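Local coordinates for protein beta-hexosaminidase Amuc_2018 (Akkermansia muciniphila, PDB 6JEB) that removes terminal, non-reducing N-acetylglucosamine and N-acetylgalactosamine units from glycans as a family 20 glycoside hydrolase, at residues A[23-28]-A[60-65]; A[376-381]-A[393-398]; A[402-405]-A[409-412]. One frame throughout, in Å; residues are numbered along the deposited sequence.

Overall arrangement
From the N terminus, contact 1 comes first: it closes a loop of 31 intervening residues, 14 of them in strands, by setting segment 23-28 against helix 55-73 in the N-terminal alpha/beta domain. The chain then runs through the catalytic barrel to contact 2, where the loop 376-381 folds back on strand 392-399 across 11 intervening residues. Contact 3 follows directly, a short connection, with three residues between 402-405 and 409-412, leading from that strand into helix 407-414. The three are in series, neither nested nor crossed. Contacts 2 and 3 adjoin in sequence, their centres 21 Å apart; contact 1 lies 27 Å from contact 2 and 34 Å from contact 3, centre to centre.

Contact 1 (A[23-28]-A[60-65]); sequences LQLLSD and YGLATL
Leu23 and Leu25 pack on Leu62 and Leu65 where a helix lies against the beta sheet of the N-terminal alpha/beta domain, the family 20 domain 2 that precedes the catalytic barrel. Segment 23-28 enters strand 25-30 and segment 60-65 is part of helix 55-73; the contact buries 190 Å² and is entirely apolar between side chains. Leu65 is central, with 77 Å² covered, because its two methyls serve different partners. Its CD1 lies 4.2 Å from CD2 of Leu23, the two side chains running antiparallel alongside one another, and also 4.1 Å from the backbone O of Leu23. That oxygen has a polar partner in Arg69, one turn further along the helix. The other methyl, CD2 of Leu65, is 4.0 Å from CD1 of Leu25. Leu65 holds CG anti to its own nitrogen (chi1 -173°), and the branch at CG spreads the methyls between Leu23, in the loop before the strand, and Leu25 at its start. Around this group, Leu23 also touches Val43 of strand 39-44 and Leu68 and Leu72 of the same helix, while Leu25 and Leu62 both rest on Leu50; Leu62 thereby also seats the helix on strand 47-52. At the more open edge, Asp28 forms a salt bridge with Arg58 on the helix. On the same partly exposed side, CD2 of Leu25 lies 4.2 Å from CD2 of Leu62.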
loop_
_atom_site.group_PDB
_atom_site.type_symbol
_atom_site.label_atom_id
_atom_site.label_comp_id
_atom_site.label_asym_id
_atom_site.label_seq_id
_atom_site.Cartn_x
_atom_site.Cartn_y
_atom_site.Cartn_z
ATOM N N LEU A 23 28.300 1.268 18.038
ATOM C CA LEU A 23 27.243 0.315 17.734
ATOM C C LEU A 23 27.757 -0.808 16.845
ATOM O O LEU A 23 26.979 -1.436 16.119
ATOM C CB LEU A 23 26.027 1.021 17.124
ATOM C CG LEU A 23 25.164 1.759 18.150
ATOM C CD1 LEU A 23 24.273 2.800 17.482
ATOM C CD2 LEU A 23 24.332 0.762 18.964
ATOM N N GLN A 24 29.065 -1.058 16.888
ATOM C CA GLN A 24 29.650 -2.190 16.191
ATOM C C GLN A 24 28.912 -3.461 16.573
ATOM O O GLN A 24 28.659 -3.719 17.749
ATOM C CB GLN A 24 31.126 -2.313 16.585
ATOM C CG GLN A 24 31.789 -3.598 16.123
ATOM C CD GLN A 24 33.187 -3.778 16.701
ATOM O OE1 GLN A 24 33.859 -2.803 17.042
ATOM N NE2 GLN A 24 33.629 -5.031 16.816
ATOM N N LEU A 25 28.552 -4.248 15.573
ATOM C CA LEU A 25 27.797 -5.468 15.816
ATOM C C LEU A 25 28.764 -6.551 16.293
ATOM O O LEU A 25 29.631 -6.999 15.534
ATOM C CB LEU A 25 27.067 -5.857 14.537
ATOM C CG LEU A 25 25.928 -6.854 14.650
ATOM C CD1 LEU A 25 24.907 -6.429 15.714
ATOM C CD2 LEU A 25 25.262 -7.047 13.283
ATOM N N LEU A 26 28.622 -6.965 17.558
ATOM C CA LEU A 26 29.512 -7.945 18.173
ATOM C C LEU A 26 29.033 -9.376 17.986
ATOM O O LEU A 26 29.852 -10.308 17.993
ATOM C CB LEU A 26 29.625 -7.677 19.676
ATOM C CG LEU A 26 30.170 -6.308 20.077
ATOM C CD1 LEU A 26 30.095 -6.133 21.590
ATOM C CD2 LEU A 26 31.600 -6.166 19.578
ATOM N N SER A 27 27.727 -9.572 17.837
ATOM C CA SER A 27 27.173 -10.897 17.625
ATOM C C SER A 27 25.884 -10.751 16.834
ATOM O O SER A 27 25.220 -9.712 16.887
ATOM C CB SER A 27 26.932 -11.646 18.940
ATOM O OG SER A 27 25.964 -10.985 19.725
ATOM N N ASP A 28 25.547 -11.807 16.096
ATOM C CA ASP A 28 24.425 -11.771 15.161
ATOM C C ASP A 28 24.005 -13.233 15.040
ATOM O O ASP A 28 24.614 -13.990 14.282
ATOM C CB ASP A 28 24.896 -11.208 13.828
ATOM C CG ASP A 28 23.788 -11.091 12.790
ATOM O OD1 ASP A 28 22.644 -11.530 13.038
ATOM O OD2 ASP A 28 24.078 -10.539 11.705
ATOM N N TYR A 60 14.375 -6.739 10.568
ATOM C CA TYR A 60 13.842 -5.700 11.445
ATOM C C TYR A 60 14.871 -5.261 12.479
ATOM O O TYR A 60 14.993 -4.066 12.762
ATOM C CB TYR A 60 12.556 -6.164 12.133
ATOM C CG TYR A 60 11.453 -6.553 11.172
ATOM C CD1 TYR A 60 11.297 -5.900 9.950
ATOM C CD2 TYR A 60 10.568 -7.587 11.480
ATOM C CE1 TYR A 60 10.294 -6.267 9.066
ATOM C CE2 TYR A 60 9.562 -7.947 10.610
ATOM C CZ TYR A 60 9.431 -7.291 9.401
ATOM O OH TYR A 60 8.432 -7.673 8.531
ATOM N N GLY A 61 15.605 -6.206 13.070
ATOM C CA GLY A 61 16.621 -5.824 14.042
ATOM C C GLY A 61 17.696 -4.946 13.433
ATOM O O GLY A 61 18.155 -3.981 14.053
ATOM N N LEU A 62 18.107 -5.266 12.203
ATOM C CA LEU A 62 19.076 -4.427 11.508
ATOM C C LEU A 62 18.496 -3.054 11.178
ATOM O O LEU A 62 19.236 -2.064 11.161
ATOM C CB LEU A 62 19.597 -5.145 10.257
ATOM C CG LEU A 62 20.441 -6.398 10.520
ATOM C CD1 LEU A 62 20.704 -7.177 9.229
ATOM C CD2 LEU A 62 21.751 -6.026 11.214
ATOM N N ALA A 63 17.184 -2.974 10.914
ATOM C CA ALA A 63 16.552 -1.675 10.691
ATOM C C ALA A 63 16.578 -0.825 11.959
ATOM O O ALA A 63 16.822 0.390 11.900
ATOM C CB ALA A 63 15.118 -1.866 10.196
ATOM N N THR A 64 16.331 -1.439 13.116
ATOM C CA THR A 64 16.472 -0.705 14.368
ATOM C C THR A 64 17.913 -0.271 14.590
ATOM O O THR A 64 18.172 0.870 14.994
ATOM C CB THR A 64 15.974 -1.579 15.515
ATOM O OG1 THR A 64 14.563 -1.766 15.351
ATOM C CG2 THR A 64 16.263 -0.929 16.873
ATOM N N LEU A 65 18.868 -1.164 14.325
ATOM C CA LEU A 65 20.278 -0.807 14.460
ATOM C C LEU A 65 20.633 0.380 13.568
ATOM O O LEU A 65 21.412 1.255 13.965
ATOM C CB LEU A 65 21.148 -2.020 14.132
ATOM C CG LEU A 65 22.652 -1.912 14.368
ATOM C CD1 LEU A 65 22.924 -1.559 15.817
ATOM C CD2 LEU A 65 23.338 -3.222 13.981
#

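Contact 2 (A[376-381]-A[393-398])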
loop_
_atom_site.group_PDB
_atom_site.type_symbol
_atom_site.label_atom_id
_atom_site.label_comp_id
_atom_site.label_asym_id
_atom_site.label_seq_id
_atom_site.Cartn_x
_atom_site.Cartn_y
_atom_site.Cartn_z
ATOM N N TYR A 376 -1.865 9.488 13.589
ATOM C CA TYR A 376 -1.353 8.745 14.734
ATOM C C TYR A 376 -2.466 8.235 15.647
ATOM O O TYR A 376 -2.249 7.278 16.403
ATOM C CB TYR A 376 -0.317 9.573 15.519
ATOM C CG TYR A 376 0.435 8.671 16.462
ATOM C CD1 TYR A 376 1.494 7.904 16.000
ATOM C CD2 TYR A 376 0.033 8.515 17.785
ATOM C CE1 TYR A 376 2.146 7.017 16.823
ATOM C CE2 TYR A 376 0.682 7.633 18.621
ATOM C CZ TYR A 376 1.743 6.886 18.137
ATOM O OH TYR A 376 2.388 5.997 18.965
ATOM N N ASP A 377 -3.657 8.834 15.585
ATOM C CA ASP A 377 -4.744 8.343 16.418
ATOM C C ASP A 377 -5.266 6.980 15.971
ATOM O O ASP A 377 -6.091 6.398 16.680
ATOM C CB ASP A 377 -5.876 9.371 16.467
ATOM C CG ASP A 377 -6.773 9.190 17.676
ATOM O OD1 ASP A 377 -6.247 9.109 18.808
ATOM O OD2 ASP A 377 -8.007 9.131 17.497
ATOM N N LEU A 378 -4.796 6.452 14.842
ATOM C CA LEU A 378 -5.307 5.186 14.325
ATOM C C LEU A 378 -4.890 4.011 15.205
ATOM O O LEU A 378 -3.695 3.771 15.414
ATOM C CB LEU A 378 -4.801 4.956 12.906
ATOM C CG LEU A 378 -5.194 3.602 12.307
ATOM C CD1 LEU A 378 -6.712 3.507 12.139
ATOM C CD2 LEU A 378 -4.479 3.390 10.980
ATOM N N ASP A 379 -5.883 3.282 15.709
ATOM C CA ASP A 379 -5.722 1.915 16.192
ATOM C C ASP A 379 -6.419 1.049 15.155
ATOM O O ASP A 379 -7.645 1.168 14.994
ATOM C CB ASP A 379 -6.402 1.763 17.556
ATOM C CG ASP A 379 -6.496 0.309 18.029
ATOM O OD1 ASP A 379 -5.878 -0.587 17.415
ATOM O OD2 ASP A 379 -7.205 0.062 19.035
ATOM N N PRO A 380 -5.700 0.207 14.398
ATOM C CA PRO A 380 -6.364 -0.574 13.337
ATOM C C PRO A 380 -7.534 -1.398 13.824
ATOM O O PRO A 380 -8.459 -1.663 13.043
ATOM C CB PRO A 380 -5.229 -1.454 12.794
ATOM C CG PRO A 380 -3.996 -0.649 13.052
ATOM C CD PRO A 380 -4.240 -0.015 14.402
ATOM N N ALA A 381 -7.533 -1.797 15.098
ATOM C CA ALA A 381 -8.619 -2.575 15.680
ATOM C C ALA A 381 -9.734 -1.711 16.245
ATOM O O ALA A 381 -10.763 -2.255 16.658
ATOM C CB ALA A 381 -8.084 -3.486 16.787
ATOM N N ARG A 393 -5.557 -8.174 9.617
ATOM C CA ARG A 393 -4.186 -8.553 9.313
ATOM C C ARG A 393 -3.205 -7.400 9.445
ATOM O O ARG A 393 -1.997 -7.650 9.545
ATOM C CB ARG A 393 -4.091 -9.114 7.889
ATOM C CG ARG A 393 -4.969 -10.337 7.645
ATOM C CD ARG A 393 -4.889 -10.785 6.193
ATOM N NE ARG A 393 -3.541 -11.195 5.810
ATOM C CZ ARG A 393 -3.198 -11.588 4.587
ATOM N NH1 ARG A 393 -4.110 -11.625 3.623
ATOM N NH2 ARG A 393 -1.946 -11.946 4.324
ATOM N N GLY A 394 -3.677 -6.161 9.440
ATOM C CA GLY A 394 -2.770 -5.043 9.602
ATOM C C GLY A 394 -3.327 -3.772 8.975
ATOM O O GLY A 394 -4.539 -3.568 8.916
ATOM N N VAL A 395 -2.406 -2.928 8.528
ATOM C CA VAL A 395 -2.709 -1.558 8.139
ATOM C C VAL A 395 -2.065 -1.286 6.789
ATOM O O VAL A 395 -1.071 -1.917 6.421
ATOM C CB VAL A 395 -2.202 -0.565 9.213
ATOM C CG1 VAL A 395 -0.670 -0.497 9.219
ATOM C CG2 VAL A 395 -2.824 0.804 9.032
ATOM N N HIS A 396 -2.636 -0.336 6.050
ATOM C CA HIS A 396 -2.228 -0.114 4.666
ATOM C C HIS A 396 -2.585 1.315 4.292
ATOM O O HIS A 396 -3.742 1.719 4.435
ATOM C CB HIS A 396 -3.004 -1.098 3.785
ATOM C CG HIS A 396 -2.437 -1.308 2.415
ATOM N ND1 HIS A 396 -1.371 -2.149 2.170
ATOM C CD2 HIS A 396 -2.839 -0.845 1.204
ATOM C CE1 HIS A 396 -1.126 -2.179 0.872
ATOM N NE2 HIS A 396 -2.002 -1.394 0.262
ATOM N N ALA A 397 -1.610 2.077 3.805
ATOM C CA ALA A 397 -1.840 3.484 3.470
ATOM C C ALA A 397 -1.616 3.735 1.986
ATOM O O ALA A 397 -0.462 3.683 1.520
ATOM C CB ALA A 397 -0.924 4.386 4.297
ATOM N N PRO A 398 -2.663 4.015 1.215
ATOM C CA PRO A 398 -2.474 4.360 -0.202
ATOM C C PRO A 398 -2.053 5.809 -0.383
ATOM O O PRO A 398 -2.577 6.722 0.267
ATOM C CB PRO A 398 -3.868 4.141 -0.813
ATOM C CG PRO A 398 -4.680 3.433 0.247
ATOM C CD PRO A 398 -4.079 3.806 1.558
#
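Leu378 and Val395 meet methyl to methyl, CD2 of the leucine 3.6 Å from CG2 of the valine. Pro380 adds a second touch on the same valine, its ring CG 4.2 Å from CB of Val395. Thus Val395, with 43 Å² covered, receives both of the loop residues that touch it, Leu378 and Pro380. Its CG2 stands anti to the backbone N, while CG1 takes the position between N and the carbonyl carbon (chi1 70°). The valine belongs to strand 392-399, the last strand of the (beta/alpha)8 TIM barrel of the catalytic domain, and hydrogen-bonds through its backbone to Trp92 and Gly94 on the first strand, which closes the barrel. Helix 417-426 packs on it too, through Ile421. Just before the proline, Asp379 forms an Asx turn: Ala381 N donates to Asp379 OD1 at 3.1 Å, with an N-H...O angle of 152°; the N-H comes from above the carboxylate plane. The same carboxylate makes a salt bridge with Arg89 through OD1 and accepts from the backbone N of Gly383 through OD2. One residue earlier, the carbonyl oxygen of Leu378 accepts a hydrogen bond from Arg432 NH1.

Contact 3 (A[402-405]-A[409-412]); sequences ERLP and HLLY
His409, Leu404 and Pro405 carry this contact, with 71, 68 and 35 Å² covered. The proline ring lies over one face of the imidazole: Pro405 CD is 4.0 Å from the centroid of the His409 ring and 28° off the ring normal, a CH-pi contact. The neighbouring CG is displaced toward the ND1 side, 3.8 Å from ND1 of His409. Leu404 reaches the same residue nearer its backbone, its CD2 4.0 Å from His409 CB and 3.8 Å from His409 O. Leu404 sets CG anti to its carbonyl carbon (chi1 -59°), which directs CD2 to His409; its other methyl, CD1, approaches Leu410 CD1 in one of that leucine's two conformers. These segments span the connection from barrel strand 392-399 into helix 407-414, and Leu404 and Leu410 also pack on Val399 of that strand. The connection borders the substrate site: Glu402 binds substrate, and the side chain of Leu404 comes within about 5 Å of that of Asp354, another substrate-binding residue. With an alanine in place of Pro405 the ring CG and CD are gone, which would probably leave that imidazole face without its CH-pi cover and the ring freer to tilt. His409 ND1 hydrogen-bonds to Asp406 OD1, and NE2 has weak bonds to the carbonyl oxygens of Pro464 and Ala465. The imidazole is therefore held by Pro405 over one face, by Asp406 at ND1 and more weakly at NE2, with Phe466 also meeting the ring; both nitrogens face acceptors, so it may carry a proton on each, which the Asp406 carboxylate would probably stabilise.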
loop_
_atom_site.group_PDB
_atom_site.type_symbol
_atom_site.label_atom_id
_atom_site.label_comp_id
_atom_site.label_asym_id
_atom_site.label_seq_id
_atom_site.Cartn_x
_atom_site.Cartn_y
_atom_site.Cartn_z
ATOM N N GLU A 402 -3.560 10.836 -8.401
ATOM C CA GLU A 402 -4.234 11.709 -9.364
ATOM C C GLU A 402 -3.535 13.060 -9.442
ATOM O O GLU A 402 -3.335 13.609 -10.536
ATOM C CB GLU A 402 -5.705 11.938 -8.974
ATOM C CG GLU A 402 -6.648 10.750 -9.152
ATOM C CD GLU A 402 -6.787 9.912 -7.896
ATOM O OE1 GLU A 402 -5.840 9.899 -7.083
ATOM O OE2 GLU A 402 -7.853 9.280 -7.712
ATOM N N ARG A 403 -3.142 13.605 -8.287
ATOM C CA ARG A 403 -2.609 14.959 -8.195
ATOM C C ARG A 403 -1.158 14.989 -7.718
ATOM O O ARG A 403 -0.684 16.039 -7.269
ATOM C CB ARG A 403 -3.478 15.809 -7.267
ATOM C CG ARG A 403 -4.912 15.975 -7.725
ATOM C CD ARG A 403 -5.022 16.961 -8.875
ATOM N NE ARG A 403 -6.417 17.281 -9.143
ATOM C CZ ARG A 403 -6.816 18.301 -9.892
ATOM N NH1 ARG A 403 -5.919 19.094 -10.465
ATOM N NH2 ARG A 403 -8.111 18.527 -10.064
ATOM N N LEU A 404 -0.430 13.876 -7.803
ATOM C CA LEU A 404 0.954 13.820 -7.326
ATOM C C LEU A 404 1.851 13.401 -8.482
ATOM O O LEU A 404 2.038 12.201 -8.734
ATOM C CB LEU A 404 1.093 12.884 -6.127
ATOM C CG LEU A 404 0.239 13.272 -4.916
ATOM C CD1 LEU A 404 0.275 12.179 -3.845
ATOM C CD2 LEU A 404 0.682 14.621 -4.331
ATOM N N PRO A 405 2.422 14.359 -9.217
ATOM C CA PRO A 405 3.028 14.037 -10.516
ATOM C C PRO A 405 4.463 13.535 -10.492
ATOM O O PRO A 405 4.941 13.088 -11.543
ATOM C CB PRO A 405 2.927 15.372 -11.275
ATOM C CG PRO A 405 3.011 16.406 -10.189
ATOM C CD PRO A 405 2.278 15.812 -9.009
ATOM N N HIS A 409 6.618 15.287 -5.015
ATOM C CA HIS A 409 5.261 15.471 -4.507
ATOM C C HIS A 409 4.785 14.247 -3.730
ATOM O O HIS A 409 4.079 14.382 -2.723
ATOM C CB HIS A 409 4.309 15.750 -5.666
ATOM C CG HIS A 409 4.350 17.164 -6.157
ATOM N ND1 HIS A 409 5.079 17.554 -7.263
ATOM C CD2 HIS A 409 3.737 18.279 -5.699
ATOM C CE1 HIS A 409 4.909 18.850 -7.463
ATOM N NE2 HIS A 409 4.094 19.311 -6.532
ATOM N N LEU A 410 5.141 13.050 -4.205
ATOM C CA LEU A 410 4.713 11.820 -3.552
ATOM C C LEU A 410 5.260 11.732 -2.129
ATOM O O LEU A 410 4.518 11.452 -1.180
ATOM C CB LEU A 410 5.190 10.640 -4.399
ATOM C CG LEU A 410 4.727 9.240 -4.037
ATOM C CD1 LEU A 410 3.223 9.186 -4.113
ATOM C CD2 LEU A 410 5.342 8.225 -4.986
ATOM N N LEU A 411 6.566 11.948 -1.969
ATOM C CA LEU A 411 7.161 11.878 -0.641
ATOM C C LEU A 411 6.640 12.985 0.255
ATOM O O LEU A 411 6.521 12.787 1.470
ATOM C CB LEU A 411 8.687 11.946 -0.730
ATOM C CG LEU A 411 9.375 10.750 -1.394
ATOM C CD1 LEU A 411 10.881 11.006 -1.485
ATOM C CD2 LEU A 411 9.078 9.447 -0.645
ATOM N N TYR A 412 6.335 14.157 -0.315
ATOM C CA TYR A 412 5.813 15.239 0.507
ATOM C C TYR A 412 4.522 14.826 1.201
ATOM O O TYR A 412 4.330 15.116 2.387
ATOM C CB TYR A 412 5.592 16.521 -0.305
ATOM C CG TYR A 412 5.213 17.635 0.632
ATOM C CD1 TYR A 412 6.193 18.387 1.268
ATOM C CD2 TYR A 412 3.879 17.893 0.931
ATOM C CE1 TYR A 412 5.857 19.388 2.164
ATOM C CE2 TYR A 412 3.527 18.875 1.831
ATOM C CZ TYR A 412 4.522 19.624 2.440
ATOM O OH TYR A 412 4.178 20.595 3.338
#